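Local atomic coordinates of possible transcriptional regulator, ArsR family protein (Rhodococcus sp., PDB entry 2OQG), a protein that probably binds DNA and regulates transcription as a winged helix-turn-helix protein of the ArsR family. Residues F15-D20 / Q59-V64; W24-E29 / A52-A57. All blocks are in the same frame, centred on the assembly; numbering follows the deposited sequence. Where two conformers were deposited one is given.

Contact 1: residues F15-D20 / Q59-V64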
loop_
_atom_site.group_PDB
_atom_site.type_symbol
_atom_site.label_atom_id
_atom_site.label_comp_id
_atom_site.label_asym_id
_atom_site.label_seq_id
_atom_site.Cartn_x
_atom_site.Cartn_y
_atom_site.Cartn_z
ATOM N N PHE A 15 -13.877 -15.073 -16.691
ATOM C CA PHE A 15 -13.889 -15.185 -18.143
ATOM C C PHE A 15 -14.441 -13.891 -18.748
ATOM O O PHE A 15 -13.887 -13.357 -19.717
ATOM C CB PHE A 15 -14.747 -16.329 -18.647
ATOM C CG PHE A 15 -14.335 -17.703 -18.171
ATOM C CD1 PHE A 15 -13.019 -17.980 -17.762
ATOM C CD2 PHE A 15 -15.256 -18.790 -18.226
ATOM C CE1 PHE A 15 -12.622 -19.301 -17.447
ATOM C CE2 PHE A 15 -14.891 -20.093 -17.831
ATOM C CZ PHE A 15 -13.531 -20.330 -17.454
ATOM N N ALA A 16 -15.544 -13.395 -18.201
ATOM C CA ALA A 16 -16.145 -12.163 -18.750
ATOM C C ALA A 16 -15.125 -11.000 -18.654
ATOM O O ALA A 16 -14.964 -10.191 -19.593
ATOM C CB ALA A 16 -17.373 -11.811 -17.992
ATOM N N ALA A 17 -14.439 -10.907 -17.512
ATOM C CA ALA A 17 -13.515 -9.801 -17.296
ATOM C C ALA A 17 -12.401 -9.859 -18.351
ATOM O O ALA A 17 -12.025 -8.834 -18.914
ATOM C CB ALA A 17 -12.967 -9.819 -15.893
ATOM N N LEU A 18 -11.930 -11.079 -18.627
ATOM C CA LEU A 18 -10.766 -11.283 -19.504
ATOM C C LEU A 18 -11.199 -11.326 -21.013
ATOM O O LEU A 18 -10.377 -11.570 -21.882
ATOM C CB LEU A 18 -10.099 -12.597 -19.117
ATOM C CG LEU A 18 -9.482 -12.620 -17.717
ATOM C CD1 LEU A 18 -8.641 -13.896 -17.483
ATOM C CD2 LEU A 18 -8.594 -11.382 -17.490
ATOM N N SER A 19 -12.486 -11.113 -21.303
ATOM C CA SER A 19 -12.948 -11.224 -22.672
ATOM C C SER A 19 -12.821 -9.892 -23.417
ATOM O O SER A 19 -13.192 -9.810 -24.600
ATOM C CB SER A 19 -14.416 -11.616 -22.685
ATOM O OG SER A 19 -15.225 -10.530 -22.244
ATOM N N ASP A 20 -12.279 -8.881 -22.727
ATOM C CA ASP A 20 -12.195 -7.511 -23.260
ATOM C C ASP A 20 -10.771 -7.026 -23.363
ATOM O O ASP A 20 -10.083 -7.003 -22.369
ATOM C CB ASP A 20 -12.952 -6.600 -22.327
ATOM C CG ASP A 20 -13.010 -5.190 -22.830
ATOM O OD1 ASP A 20 -13.841 -4.915 -23.696
ATOM O OD2 ASP A 20 -12.211 -4.360 -22.355
ATOM N N GLN A 59 -12.091 -5.658 -9.775
ATOM C CA GLN A 59 -11.979 -5.909 -8.332
ATOM C C GLN A 59 -12.990 -6.945 -7.879
ATOM O O GLN A 59 -12.687 -7.789 -7.005
ATOM C CB GLN A 59 -12.188 -4.607 -7.544
ATOM C CG GLN A 59 -11.188 -3.552 -7.853
ATOM C CD GLN A 59 -11.482 -2.253 -7.112
ATOM O OE1 GLN A 59 -11.112 -2.068 -5.963
ATOM N NE2 GLN A 59 -12.205 -1.386 -7.766
ATOM N N ALA A 60 -14.189 -6.908 -8.478
ATOM C CA ALA A 60 -15.253 -7.802 -8.018
ATOM C C ALA A 60 -14.920 -9.253 -8.272
ATOM O O ALA A 60 -15.442 -10.121 -7.601
ATOM C CB ALA A 60 -16.632 -7.446 -8.697
ATOM N N CYS A 61 -14.129 -9.532 -9.302
ATOM C CA CYS A 61 -13.823 -10.931 -9.605
ATOM C C CYS A 61 -12.411 -11.264 -9.130
ATOM O O CYS A 61 -11.928 -12.378 -9.374
ATOM C CB CYS A 61 -14.022 -11.188 -11.105
ATOM S SG CYS A 61 -12.779 -10.433 -12.074
ATOM N N GLY A 62 -11.773 -10.340 -8.409
ATOM C CA GLY A 62 -10.502 -10.632 -7.747
ATOM C C GLY A 62 -9.245 -10.422 -8.570
ATOM O O GLY A 62 -8.134 -10.775 -8.132
ATOM N N LEU A 63 -9.382 -9.819 -9.741
ATOM C CA LEU A 63 -8.202 -9.611 -10.609
ATOM C C LEU A 63 -7.397 -8.368 -10.273
ATOM O O LEU A 63 -6.213 -8.205 -10.686
ATOM C CB LEU A 63 -8.652 -9.520 -12.079
ATOM C CG LEU A 63 -9.058 -10.881 -12.661
ATOM C CD1 LEU A 63 -9.738 -10.706 -13.993
ATOM C CD2 LEU A 63 -7.791 -11.726 -12.865
ATOM N N VAL A 64 -8.050 -7.464 -9.548
ATOM C CA VAL A 64 -7.455 -6.167 -9.115
ATOM C C VAL A 64 -7.799 -5.907 -7.678
ATOM O O VAL A 64 -8.927 -6.262 -7.206
ATOM C CB VAL A 64 -7.970 -4.981 -10.036
ATOM C CG1 VAL A 64 -7.694 -3.646 -9.454
ATOM C CG2 VAL A 64 -7.413 -5.162 -11.441
#

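Contact 2: residues W24-E29 / A52-A57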
loop_
_atom_site.group_PDB
_atom_site.type_symbol
_atom_site.label_atom_id
_atom_site.label_comp_id
_atom_site.label_asym_id
_atom_site.label_seq_id
_atom_site.Cartn_x
_atom_site.Cartn_y
_atom_site.Cartn_z
ATOM N N TRP A 24 -7.578 -6.059 -20.598
ATOM C CA TRP A 24 -6.189 -6.560 -20.633
ATOM C C TRP A 24 -5.184 -5.418 -20.619
ATOM O O TRP A 24 -4.123 -5.527 -19.998
ATOM C CB TRP A 24 -5.945 -7.458 -21.848
ATOM C CG TRP A 24 -6.413 -8.902 -21.592
ATOM C CD1 TRP A 24 -7.524 -9.529 -22.120
ATOM C CD2 TRP A 24 -5.781 -9.861 -20.729
ATOM N NE1 TRP A 24 -7.622 -10.807 -21.631
ATOM C CE2 TRP A 24 -6.547 -11.060 -20.804
ATOM C CE3 TRP A 24 -4.665 -9.816 -19.893
ATOM C CZ2 TRP A 24 -6.234 -12.202 -20.045
ATOM C CZ3 TRP A 24 -4.319 -10.953 -19.176
ATOM C CH2 TRP A 24 -5.098 -12.143 -19.263
ATOM N N GLU A 25 -5.520 -4.343 -21.324
ATOM C CA GLU A 25 -4.683 -3.120 -21.374
ATOM C C GLU A 25 -4.541 -2.542 -19.959
ATOM O O GLU A 25 -3.451 -2.117 -19.551
ATOM C CB GLU A 25 -5.279 -2.040 -22.304
ATOM C CG GLU A 25 -5.868 -2.531 -23.638
ATOM C CD GLU A 25 -4.814 -2.935 -24.654
ATOM O OE1 GLU A 25 -3.655 -2.477 -24.536
ATOM O OE2 GLU A 25 -5.143 -3.706 -25.588
ATOM N N ILE A 26 -5.652 -2.514 -19.215
ATOM C CA ILE A 26 -5.643 -2.018 -17.830
ATOM C C ILE A 26 -4.843 -2.953 -16.940
ATOM O O ILE A 26 -4.004 -2.506 -16.145
ATOM C CB ILE A 26 -7.104 -1.812 -17.308
ATOM C CG1 ILE A 26 -7.821 -0.685 -18.079
ATOM C CG2 ILE A 26 -7.162 -1.679 -15.756
ATOM C CD1 ILE A 26 -9.298 -0.604 -17.778
ATOM N N LEU A 27 -5.098 -4.253 -17.072
ATOM C CA LEU A 27 -4.418 -5.230 -16.226
ATOM C C LEU A 27 -2.911 -5.141 -16.437
ATOM O O LEU A 27 -2.145 -5.212 -15.473
ATOM C CB LEU A 27 -4.886 -6.681 -16.527
ATOM C CG LEU A 27 -6.257 -6.945 -15.898
ATOM C CD1 LEU A 27 -6.815 -8.298 -16.392
ATOM C CD2 LEU A 27 -6.244 -7.004 -14.343
ATOM N N THR A 28 -2.496 -5.004 -17.699
ATOM C CA THR A 28 -1.076 -4.965 -18.013
ATOM C C THR A 28 -0.421 -3.739 -17.353
ATOM O O THR A 28 0.678 -3.839 -16.739
ATOM C CB THR A 28 -0.894 -4.949 -19.517
ATOM O OG1 THR A 28 -1.419 -6.179 -20.023
ATOM C CG2 THR A 28 0.583 -4.872 -19.868
ATOM N N GLU A 29 -1.099 -2.605 -17.459
ATOM C CA GLU A 29 -0.630 -1.415 -16.748
ATOM C C GLU A 29 -0.501 -1.655 -15.242
ATOM O O GLU A 29 0.552 -1.369 -14.635
ATOM C CB GLU A 29 -1.567 -0.229 -17.009
ATOM C CG GLU A 29 -1.306 0.506 -18.334
ATOM C CD GLU A 29 0.150 1.076 -18.441
ATOM O OE1 GLU A 29 0.699 1.557 -17.422
ATOM O OE2 GLU A 29 0.765 1.011 -19.536
ATOM N N ALA A 52 -13.533 3.499 -14.362
ATOM C CA ALA A 52 -14.143 3.151 -13.043
ATOM C C ALA A 52 -14.936 1.858 -13.119
ATOM O O ALA A 52 -14.811 0.995 -12.221
ATOM C CB ALA A 52 -15.022 4.286 -12.546
ATOM N N LYS A 53 -15.741 1.712 -14.179
ATOM C CA LYS A 53 -16.582 0.539 -14.357
ATOM C C LYS A 53 -15.723 -0.707 -14.564
ATOM O O LYS A 53 -15.996 -1.758 -13.966
ATOM C CB LYS A 53 -17.521 0.704 -15.568
ATOM C CG LYS A 53 -18.697 1.622 -15.272
ATOM C CD LYS A 53 -19.642 1.682 -16.458
ATOM C CE LYS A 53 -19.474 2.984 -17.185
ATOM N NZ LYS A 53 -20.029 4.072 -16.323
ATOM N N HIS A 54 -14.707 -0.596 -15.428
ATOM C CA HIS A 54 -13.769 -1.716 -15.661
ATOM C C HIS A 54 -13.085 -2.079 -14.333
ATOM O O HIS A 54 -12.945 -3.281 -14.047
ATOM C CB HIS A 54 -12.722 -1.322 -16.671
ATOM C CG HIS A 54 -13.202 -1.291 -18.091
ATOM N ND1 HIS A 54 -13.924 -2.313 -18.670
ATOM C CD2 HIS A 54 -13.052 -0.345 -19.057
ATOM C CE1 HIS A 54 -14.198 -2.006 -19.928
ATOM N NE2 HIS A 54 -13.675 -0.817 -20.187
ATOM N N LEU A 55 -12.613 -1.078 -13.583
ATOM C CA LEU A 55 -11.925 -1.357 -12.310
ATOM C C LEU A 55 -12.839 -2.076 -11.329
ATOM O O LEU A 55 -12.426 -3.015 -10.647
ATOM C CB LEU A 55 -11.354 -0.129 -11.678
ATOM C CG LEU A 55 -10.166 0.452 -12.414
ATOM C CD1 LEU A 55 -9.918 1.856 -11.847
ATOM C CD2 LEU A 55 -8.883 -0.481 -12.330
ATOM N N ASN A 56 -14.096 -1.646 -11.275
ATOM C CA ASN A 56 -15.053 -2.277 -10.332
ATOM C C ASN A 56 -15.236 -3.736 -10.726
ATOM O O ASN A 56 -15.277 -4.631 -9.840
ATOM C CB ASN A 56 -16.405 -1.517 -10.329
ATOM C CG ASN A 56 -16.274 -0.148 -9.706
ATOM O OD1 ASN A 56 -15.281 0.124 -9.034
ATOM N ND2 ASN A 56 -17.269 0.742 -9.933
ATOM N N ALA A 57 -15.349 -3.984 -12.032
ATOM C CA ALA A 57 -15.565 -5.367 -12.522
ATOM C C ALA A 57 -14.338 -6.196 -12.195
ATOM O O ALA A 57 -14.461 -7.355 -11.690
ATOM C CB ALA A 57 -15.836 -5.385 -14.001
#

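Contact 1: residues F15-D20 / Q59-V64
Within the winged helix-turn-helix fold, Ala17, at the end of helix 5-17, and Leu18 just after it pack on the Schellman motif that closes helix 48-60, where Cys61 and Leu63 answer them. The closest alpha carbons, Ala17 CA and Cys61 CA, are 7.8 Å apart, and the methyl of Ala17 lies between the two backbones. That methyl touches two side chains at once: Ala17 CB is 3.9 Å from Cys61 SG, and Ala17 CB is also 3.9 Å from Leu63 CD1. The sulfur is carried there by a chi1 of 72°, which sets SG between the backbone N and the carbonyl carbon of its own residue.

Leu63 does most of the covering from its side, and one branch does the work. Besides touching Ala17, Leu63 CD1 meets Leu18 CD2 at 3.7 Å as the two leucines cross obliquely. The three contacts are all apolar, and all four residues are buried.

The form of the helix end is consistent with Leu63 turning toward Ala17. Gly62, with a positive phi of 87°, is the C' residue; Gly62 N bonds to Gln59 O at 3.1 Å, and Leu63 N returns to Leu58 O.

Around this core, Cys61 also lies on Ser13 and Val14 of helix 5-17. Leu63 and Leu18 both reach Leu82 of helix 80-107, Leu18 further touches Leu27 of helix 21-32 and Phe15 of the second subunit, and strand 64-69 starts directly after Leu63.

Contact 2: residues W24-E29 / A52-A57
Ile26 points its delta methyl at the root of the His54 side chain: Ile26 CD1 lies 3.7 Å from His54 CB and 4.0 Å from both His54 CG and His54 CD2. The methyl sits at the CB end of the imidazole, obliquely to the ring, while the two side chains run at about a right angle to each other. A chi2 of 170° extends the isoleucine so that CD1 is its far end in this direction. Its other branch is used as well. With CG2 anti to the backbone N, this methyl faces Leu55, and Ile26 CG2 meets Leu55 CD2 at 4.0 Å. One residue of helix 21-32 thus spans two successive residues of helix 48-60, and the closest alpha carbons, Ile26 CA and Leu55 CA, stand 8.4 Å apart.

Other side chains adjoin both residues: Leu40 and Leu44 lie on Ile26, whereas Leu55 also touches Ala37, Leu30 and, on strand 72-77, Tyr75. Helix 37-43 and helix 48-60 form the helix-turn-helix pair; in relatives the second is the DNA-recognition helix, so this packing joins that probable reading element to the helix behind it.

His54 divides its chemistry: CB, CG and CD2 meet a methyl, while ND1 is hydrogen-bonded to Arg23 NH1. Since an arginine guanidinium donates, ND1 is the likely acceptor; that bond should restrict the ring's rotation, whereas the contact with Ile26 is purely van der Waals.

Both contacts are buried and both involve helix 48-60 or its end, but against different partners: contact 1 joins the turn just after its C-terminus to the end of helix 5-17, contact 2 its middle to helix 21-32. The centre of contact 1 is nearer the chain centre, about 5 Å away against about 10 Å for that of contact 2, and all its touching residues are buried; in contact 2 the partly exposed His54 adds a polar ring to the aliphatic packing. Their centres are about 8 Å apart, and they join directly: Leu18 CD2 packs on Leu27 CD1 at 3.7 Å, and Leu18 O probably accepts a hydrogen bond from Trp24 NE1. Both also reach the second subunit.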